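Local coordinates for protein formyltransferase (Francisella tularensis subsp. tularensis, PDB 4NV1) that belongs to the formyltransferase family and binds dTDP-4-amino-4,6-dideoxyglucose in a pocket of its alpha/beta fold, at residues 118-123 with 131-136; 137-142 with 152-157. All blocks are in the same frame, centred on the assembly; numbering follows the deposited sequence.

Contact 1: residues 118-123 with 131-136; sequences GATIHV and GDIIIQ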
ATOM      1  N   GLY A 118      18.600  13.177  -8.775  1.00 20.22           N
ATOM      2  CA  GLY A 118      18.237  14.296  -9.644  1.00 18.17           C
ATOM      3  C   GLY A 118      18.415  13.806 -11.057  1.00 19.84           C
ATOM      4  O   GLY A 118      18.228  12.561 -11.324  1.00 18.71           O
ATOM      5  N   ALA A 119      18.690  14.748 -11.961  1.00 17.70           N
ATOM      6  CA  ALA A 119      18.927  14.399 -13.379  1.00 21.11           C
ATOM      7  C   ALA A 119      20.194  15.055 -13.929  1.00 22.52           C
ATOM      8  O   ALA A 119      20.472  16.153 -13.553  1.00 16.94           O
ATOM      9  CB  ALA A 119      17.740  14.842 -14.236  1.00 19.91           C
ATOM     10  N   THR A 120      20.908  14.348 -14.785  1.00 20.82           N
ATOM     11  CA  THR A 120      22.131  14.765 -15.363  1.00 22.39           C
ATOM     12  C   THR A 120      22.090  14.542 -16.876  1.00 24.90           C
ATOM     13  O   THR A 120      21.569  13.505 -17.358  1.00 21.23           O
ATOM     14  CB  THR A 120      23.260  13.878 -14.841  1.00 23.28           C
ATOM     15  OG1 THR A 120      23.318  13.926 -13.430  1.00 19.34           O
ATOM     16  CG2 THR A 120      24.649  14.342 -15.388  1.00 21.44           C
ATOM     17  N   ILE A 121      22.624  15.536 -17.594  1.00 22.40           N
ATOM     18  CA  ILE A 121      23.021  15.425 -19.001  1.00 20.75           C
ATOM     19  C   ILE A 121      24.503  15.572 -19.099  1.00 22.26           C
ATOM     20  O   ILE A 121      25.111  16.532 -18.584  1.00 18.21           O
ATOM     21  CB  ILE A 121      22.381  16.512 -19.848  1.00 21.76           C
ATOM     22  CG1 ILE A 121      20.882  16.502 -19.670  1.00 24.05           C
ATOM     23  CG2 ILE A 121      22.790  16.332 -21.304  1.00 23.50           C
ATOM     24  CD1 ILE A 121      20.149  17.699 -20.199  1.00 26.96           C
ATOM     25  N   HIS A 122      25.110  14.583 -19.710  1.00 19.36           N
ATOM     26  CA  HIS A 122      26.546  14.515 -19.707  1.00 21.40           C
ATOM     27  C   HIS A 122      27.021  13.878 -20.991  1.00 23.50           C
ATOM     28  O   HIS A 122      26.312  13.085 -21.636  1.00 27.22           O
ATOM     29  CB  HIS A 122      27.062  13.732 -18.494  1.00 21.88           C
ATOM     30  CG  HIS A 122      26.734  12.274 -18.532  1.00 26.58           C
ATOM     31  ND1 HIS A 122      25.536  11.762 -18.080  1.00 28.90           N
ATOM     32  CD2 HIS A 122      27.455  11.215 -18.965  1.00 30.75           C
ATOM     33  CE1 HIS A 122      25.522  10.452 -18.251  1.00 31.46           C
ATOM     34  NE2 HIS A 122      26.666  10.101 -18.810  1.00 33.38           N
ATOM     35  N   VAL A 123      28.229  14.254 -21.375  1.00 24.85           N
ATOM     36  CA  VAL A 123      28.857  13.682 -22.548  1.00 25.74           C
ATOM     37  C   VAL A 123      29.294  12.253 -22.300  1.00 25.22           C
ATOM     38  O   VAL A 123      30.010  11.992 -21.370  1.00 24.56           O
ATOM     39  CB  VAL A 123      30.058  14.539 -23.000  1.00 26.63           C
ATOM     40  CG1 VAL A 123      30.718  13.962 -24.265  1.00 24.97           C
ATOM     41  CG2 VAL A 123      29.604  15.981 -23.246  1.00 24.85           C
ATOM     42  N   GLY A 131      31.235  10.753 -17.913  1.00 46.51           N
ATOM     43  CA  GLY A 131      32.024  11.851 -18.552  1.00 42.77           C
ATOM     44  C   GLY A 131      31.564  13.264 -18.216  1.00 33.20           C
ATOM     45  O   GLY A 131      30.616  13.421 -17.418  1.00 29.06           O
ATOM     46  N   ASP A 132      32.171  14.278 -18.842  1.00 27.61           N
ATOM     47  CA  ASP A 132      31.743  15.680 -18.661  1.00 27.35           C
ATOM     48  C   ASP A 132      30.284  16.003 -18.510  1.00 22.40           C
ATOM     49  O   ASP A 132      29.460  15.772 -19.400  1.00 21.89           O
ATOM     50  CB  ASP A 132      32.244  16.563 -19.815  1.00 31.59           C
ATOM     51  CG  ASP A 132      33.751  16.850 -19.740  1.00 35.37           C
ATOM     52  OD1 ASP A 132      34.415  16.477 -18.737  1.00 37.44           O
ATOM     53  OD2 ASP A 132      34.256  17.411 -20.732  1.00 36.12           O
ATOM     54  N   ILE A 133      29.983  16.717 -17.442  1.00 20.90           N
ATOM     55  CA  ILE A 133      28.647  17.160 -17.210  1.00 22.86           C
ATOM     56  C   ILE A 133      28.311  18.491 -17.872  1.00 24.86           C
ATOM     57  O   ILE A 133      28.971  19.530 -17.740  1.00 24.53           O
ATOM     58  CB  ILE A 133      28.344  17.325 -15.700  1.00 23.66           C
ATOM     59  CG1 ILE A 133      28.554  16.000 -14.997  1.00 25.01           C
ATOM     60  CG2 ILE A 133      26.908  17.791 -15.511  1.00 21.17           C
ATOM     61  CD1 ILE A 133      28.535  16.099 -13.484  1.00 26.89           C
ATOM     62  N   ILE A 134      27.176  18.493 -18.537  1.00 18.80           N
ATOM     63  CA  ILE A 134      26.749  19.664 -19.229  1.00 17.44           C
ATOM     64  C   ILE A 134      25.837  20.470 -18.383  1.00 20.83           C
ATOM     65  O   ILE A 134      25.907  21.714 -18.351  1.00 23.40           O
ATOM     66  CB  ILE A 134      25.972  19.269 -20.467  1.00 16.96           C
ATOM     67  CG1 ILE A 134      26.876  18.495 -21.431  1.00 19.14           C
ATOM     68  CG2 ILE A 134      25.248  20.439 -21.020  1.00 17.02           C
ATOM     69  CD1 ILE A 134      26.209  18.049 -22.695  1.00 20.12           C
ATOM     70  N   ILE A 135      24.892  19.755 -17.785  1.00 18.92           N
ATOM     71  CA  ILE A 135      23.924  20.348 -16.900  1.00 17.69           C
ATOM     72  C   ILE A 135      23.309  19.240 -16.000  1.00 21.71           C
ATOM     73  O   ILE A 135      23.051  18.114 -16.475  1.00 19.02           O
ATOM     74  CB  ILE A 135      22.870  21.143 -17.633  1.00 18.21           C
ATOM     75  CG1 ILE A 135      22.190  22.101 -16.671  1.00 18.13           C
ATOM     76  CG2 ILE A 135      21.751  20.324 -18.299  1.00 18.47           C
ATOM     77  CD1 ILE A 135      20.956  22.837 -17.133  1.00 18.28           C
ATOM     78  N   GLN A 136      23.108  19.555 -14.716  1.00 19.46           N
ATOM     79  CA  GLN A 136      22.412  18.604 -13.834  1.00 21.50           C
ATOM     80  C   GLN A 136      21.723  19.346 -12.725  1.00 27.18           C
ATOM     81  O   GLN A 136      22.133  20.473 -12.362  1.00 22.49           O
ATOM     82  CB  GLN A 136      23.380  17.615 -13.247  1.00 21.41           C
ATOM     83  CG  GLN A 136      24.292  18.237 -12.197  1.00 20.40           C
ATOM     84  CD  GLN A 136      25.268  17.225 -11.708  1.00 23.99           C
ATOM     85  OE1 GLN A 136      26.233  17.605 -11.082  1.00 24.51           O
ATOM     86  NE2 GLN A 136      25.041  15.922 -11.970  1.00 24.20           N
TER
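A classic beta bulge interrupts the antiparallel hairpin of strands 117-123 and 133-139, where I134 and I135 both face I121. The carbonyl of I121 takes two backbone donors: I134 N at 2.8 Å from I121 O, and I135 N, which adds a weak bond to the same oxygen. In return I121 N gives a nearly straight bond to I135 O (2.8 Å, 174° at the hydrogen), and beyond the bulge V123 N binds D132 O. Side chains follow the same pattern. I121 and I135 run side by side, CD1 of I121 meeting CG2 of I135 at 3.6 Å, while I134, the other bulge residue, brings its CD1 to V123 CG2 (4.0 Å) and I121 CG2 (4.1 Å). L161 of helix 147-170 touches both I121 and I135. The face bearing T120, H122, I133 and Q136 has a polar end. T120 OG1, set anti to its own carbonyl carbon (chi1 -57°), accepts a bond from Q136 NE2 at 3.0 Å; the oxygen lies in the Q136 amide plane, but the bond is bent at the hydrogen (141°). That hydroxyl also bonds to G96 O and N98 N, and Q136 NE2 to N98 O, which ties the loop after strand 89-94 to a bulged antiparallel hairpin at the sheet edge.

Contact 2: residues 137-142 with 152-157; sequences EEVEVN and AKVQKK
Apolar contact between V139 and segment 152-157 of helix 147-170 fills the middle of this strand-helix interface; the axes of strand 137-139 and helix segment 152-157 run nearly antiparallel (157°), 9.1 Å apart at closest. The two methyls of V139 divide the work. V139 CG1 presses on the aliphatic part of K153, a tight 3.5 Å from K153 CE, and V139 CG2 lies 4.2 Å from V154 CG2 and 4.1 Å from K157 CB. Polar contacts flank this centre. K153, its chain bent at three torsions, brings NZ to the main-chain O of E140 at 2.7 Å, the ammonium tilted 34° from the carbonyl plane. E145 forms a salt bridge with the same ammonium. On the other side of V139, K157, bent at chi2 and chi3, crosses E137 at about a right angle. K157 NZ lies 3.4 Å from E137 OE1 and 3.5 Å from E137 OE2, a long salt bridge whose two hydrogen bonds are weak. The stronger partner of that ammonium is E160, one turn further along the helix. An apolar valine between two lysines, one reaching E137 on the strand and the other the main chain of E140 just past it, joins helix to edge strand in the layered alpha/beta fold.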
ATOM      1  N   GLU A 137      20.679  18.738 -12.189  1.00 23.78           N
ATOM      2  CA  GLU A 137      19.972  19.369 -11.071  1.00 24.10           C
ATOM      3  C   GLU A 137      19.422  18.351 -10.077  1.00 28.25           C
ATOM      4  O   GLU A 137      18.770  17.333 -10.438  1.00 18.81           O
ATOM      5  CB  GLU A 137      18.909  20.328 -11.595  1.00 25.33           C
ATOM      6  CG  GLU A 137      18.321  21.212 -10.507  1.00 31.82           C
ATOM      7  CD  GLU A 137      17.145  22.035 -11.006  1.00 41.96           C
ATOM      8  OE1 GLU A 137      16.999  22.260 -12.231  1.00 50.21           O
ATOM      9  OE2 GLU A 137      16.345  22.493 -10.159  1.00 52.91           O
ATOM     10  N   GLU A 138      19.717  18.590  -8.801  1.00 26.13           N
ATOM     11  CA  GLU A 138      19.071  17.762  -7.739  1.00 27.45           C
ATOM     12  C   GLU A 138      17.551  17.871  -7.658  1.00 25.67           C
ATOM     13  O   GLU A 138      16.971  18.876  -8.070  1.00 29.60           O
ATOM     14  CB  GLU A 138      19.687  18.057  -6.373  1.00 30.82           C
ATOM     15  CG  GLU A 138      19.195  17.227  -5.211  1.00 29.69           C
ATOM     16  CD  GLU A 138      20.074  17.430  -3.975  1.00 30.86           C
ATOM     17  OE1 GLU A 138      21.020  18.220  -3.965  1.00 28.50           O
ATOM     18  OE2 GLU A 138      19.843  16.789  -2.962  1.00 32.35           O
ATOM     19  N   VAL A 139      16.909  16.787  -7.209  1.00 28.60           N
ATOM     20  CA  VAL A 139      15.474  16.712  -6.962  1.00 27.20           C
ATOM     21  C   VAL A 139      15.248  16.291  -5.516  1.00 23.82           C
ATOM     22  O   VAL A 139      16.003  15.454  -4.978  1.00 26.57           O
ATOM     23  CB  VAL A 139      14.889  15.649  -7.938  1.00 33.27           C
ATOM     24  CG1 VAL A 139      13.562  15.119  -7.502  1.00 33.75           C
ATOM     25  CG2 VAL A 139      14.838  16.204  -9.371  1.00 35.49           C
ATOM     26  N   GLU A 140      14.234  16.861  -4.870  1.00 25.83           N
ATOM     27  CA  GLU A 140      13.902  16.594  -3.452  1.00 32.64           C
ATOM     28  C   GLU A 140      13.206  15.234  -3.327  1.00 31.77           C
ATOM     29  O   GLU A 140      12.359  14.866  -4.169  1.00 32.02           O
ATOM     30  CB  GLU A 140      12.844  17.590  -2.943  1.00 41.01           C
ATOM     31  CG  GLU A 140      13.340  18.999  -2.665  1.00 56.41           C
ATOM     32  CD  GLU A 140      12.388  19.794  -1.774  1.00 67.80           C
ATOM     33  OE1 GLU A 140      11.173  19.855  -2.099  1.00 60.44           O
ATOM     34  OE2 GLU A 140      12.863  20.369  -0.758  1.00 73.34           O
ATOM     35  N   VAL A 141      13.542  14.489  -2.297  1.00 30.27           N
ATOM     36  CA  VAL A 141      12.763  13.307  -1.960  1.00 30.58           C
ATOM     37  C   VAL A 141      11.917  13.670  -0.749  1.00 30.09           C
ATOM     38  O   VAL A 141      12.447  13.837   0.364  1.00 28.35           O
ATOM     39  CB  VAL A 141      13.659  12.142  -1.602  1.00 23.65           C
ATOM     40  CG1 VAL A 141      12.803  10.929  -1.245  1.00 29.67           C
ATOM     41  CG2 VAL A 141      14.592  11.819  -2.732  1.00 26.27           C
ATOM     42  N   ASN A 142      10.613  13.801  -0.951  1.00 25.85           N
ATOM     43  CA  ASN A 142       9.729  13.982   0.209  1.00 25.54           C
ATOM     44  C   ASN A 142       9.298  12.717   0.962  1.00 26.65           C
ATOM     45  O   ASN A 142       9.326  11.592   0.413  1.00 27.37           O
ATOM     46  CB  ASN A 142       8.525  14.776  -0.278  1.00 31.46           C
ATOM     47  CG  ASN A 142       8.924  16.143  -0.809  1.00 31.86           C
ATOM     48  OD1 ASN A 142       9.709  16.840  -0.188  1.00 28.98           O
ATOM     49  ND2 ASN A 142       8.405  16.516  -1.963  1.00 36.28           N
ATOM     50  N   ALA A 152       9.339   9.954 -11.427  1.00 23.72           N
ATOM     51  CA  ALA A 152       8.591  10.877 -12.288  1.00 24.95           C
ATOM     52  C   ALA A 152       9.021  12.344 -12.146  1.00 25.39           C
ATOM     53  O   ALA A 152       8.933  13.055 -13.133  1.00 23.36           O
ATOM     54  CB  ALA A 152       7.091  10.793 -12.074  1.00 26.19           C
ATOM     55  N   LYS A 153       9.443  12.789 -10.960  1.00 23.93           N
ATOM     56  CA  LYS A 153      10.077  14.110 -10.825  1.00 26.70           C
ATOM     57  C   LYS A 153      11.369  14.168 -11.600  1.00 22.07           C
ATOM     58  O   LYS A 153      11.660  15.215 -12.158  1.00 30.31           O
ATOM     59  CB  LYS A 153      10.413  14.509  -9.369  1.00 25.52           C
ATOM     60  CG  LYS A 153       9.308  15.315  -8.723  1.00 35.28           C
ATOM     61  CD  LYS A 153       9.001  14.899  -7.288  1.00 30.82           C
ATOM     62  CE  LYS A 153      10.230  14.952  -6.446  1.00 27.88           C
ATOM     63  NZ  LYS A 153       9.906  15.514  -5.119  1.00 28.12           N
ATOM     64  N   VAL A 154      12.137  13.083 -11.589  1.00 21.22           N
ATOM     65  CA  VAL A 154      13.469  13.047 -12.191  1.00 20.97           C
ATOM     66  C   VAL A 154      13.298  13.143 -13.707  1.00 24.72           C
ATOM     67  O   VAL A 154      13.907  14.004 -14.372  1.00 25.38           O
ATOM     68  CB  VAL A 154      14.281  11.841 -11.709  1.00 18.46           C
ATOM     69  CG1 VAL A 154      15.500  11.574 -12.545  1.00 17.38           C
ATOM     70  CG2 VAL A 154      14.747  12.107 -10.260  1.00 19.85           C
ATOM     71  N   GLN A 155      12.316  12.409 -14.198  1.00 22.55           N
ATOM     72  CA  GLN A 155      12.039  12.363 -15.623  1.00 22.99           C
ATOM     73  C   GLN A 155      11.652  13.696 -16.154  1.00 22.55           C
ATOM     74  O   GLN A 155      12.220  14.176 -17.128  1.00 24.51           O
ATOM     75  CB  GLN A 155      11.037  11.255 -15.980  1.00 24.73           C
ATOM     76  CG  GLN A 155      11.083  10.826 -17.409  1.00 31.05           C
ATOM     77  CD  GLN A 155      10.207   9.597 -17.688  1.00 35.78           C
ATOM     78  OE1 GLN A 155       9.073   9.746 -18.133  1.00 42.29           O
ATOM     79  NE2 GLN A 155      10.720   8.409 -17.433  1.00 35.27           N
ATOM     80  N   LYS A 156      10.706  14.351 -15.525  1.00 23.33           N
ATOM     81  CA  LYS A 156      10.390  15.719 -15.848  1.00 27.29           C
ATOM     82  C   LYS A 156      11.563  16.705 -15.740  1.00 25.34           C
ATOM     83  O   LYS A 156      11.701  17.646 -16.531  1.00 26.41           O
ATOM     84  CB  LYS A 156       9.329  16.138 -14.846  1.00 31.47           C
ATOM     85  CG  LYS A 156       8.673  17.469 -15.120  1.00 38.68           C
ATOM     86  CD  LYS A 156       7.233  17.442 -14.619  1.00 44.82           C
ATOM     87  CE  LYS A 156       6.472  16.219 -15.147  1.00 50.78           C
ATOM     88  NZ  LYS A 156       5.758  15.433 -14.085  1.00 53.65           N
ATOM     89  N   LYS A 157      12.453  16.503 -14.779  1.00 27.27           N
ATOM     90  CA  LYS A 157      13.609  17.407 -14.674  1.00 24.25           C
ATOM     91  C   LYS A 157      14.518  17.173 -15.898  1.00 21.17           C
ATOM     92  O   LYS A 157      14.987  18.092 -16.557  1.00 25.18           O
ATOM     93  CB  LYS A 157      14.328  17.135 -13.353  1.00 27.84           C
ATOM     94  CG  LYS A 157      15.580  17.983 -13.142  1.00 27.24           C
ATOM     95  CD  LYS A 157      15.223  19.466 -13.096  1.00 26.84           C
ATOM     96  CE  LYS A 157      14.421  19.826 -11.873  1.00 35.40           C
ATOM     97  NZ  LYS A 157      13.819  21.155 -12.127  1.00 36.88           N
TER

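Strand 133-139 is common to both contacts, which follow one another along the chain with centres about 14 Å apart. Contact 1 pairs its first part with strand 117-123; contact 2 lays its last part, and the residues after it, against helix 147-170. The pairing continues across the join, where A119 O and E137 N lie 2.9 Å apart, a probable hydrogen bond. V154 then meets both strands, V154 CG1 being 3.1 Å from G118 O. Bound dTDP-4-amino-4,6-dideoxyglucose lies about 10 Å from the side chain of H122 and about 9 Å from that of V154. No residue of the four segments belongs to its pocket, but Y151, immediately before 152-157, does, and Q155 touches the pocket residues N12 and H75.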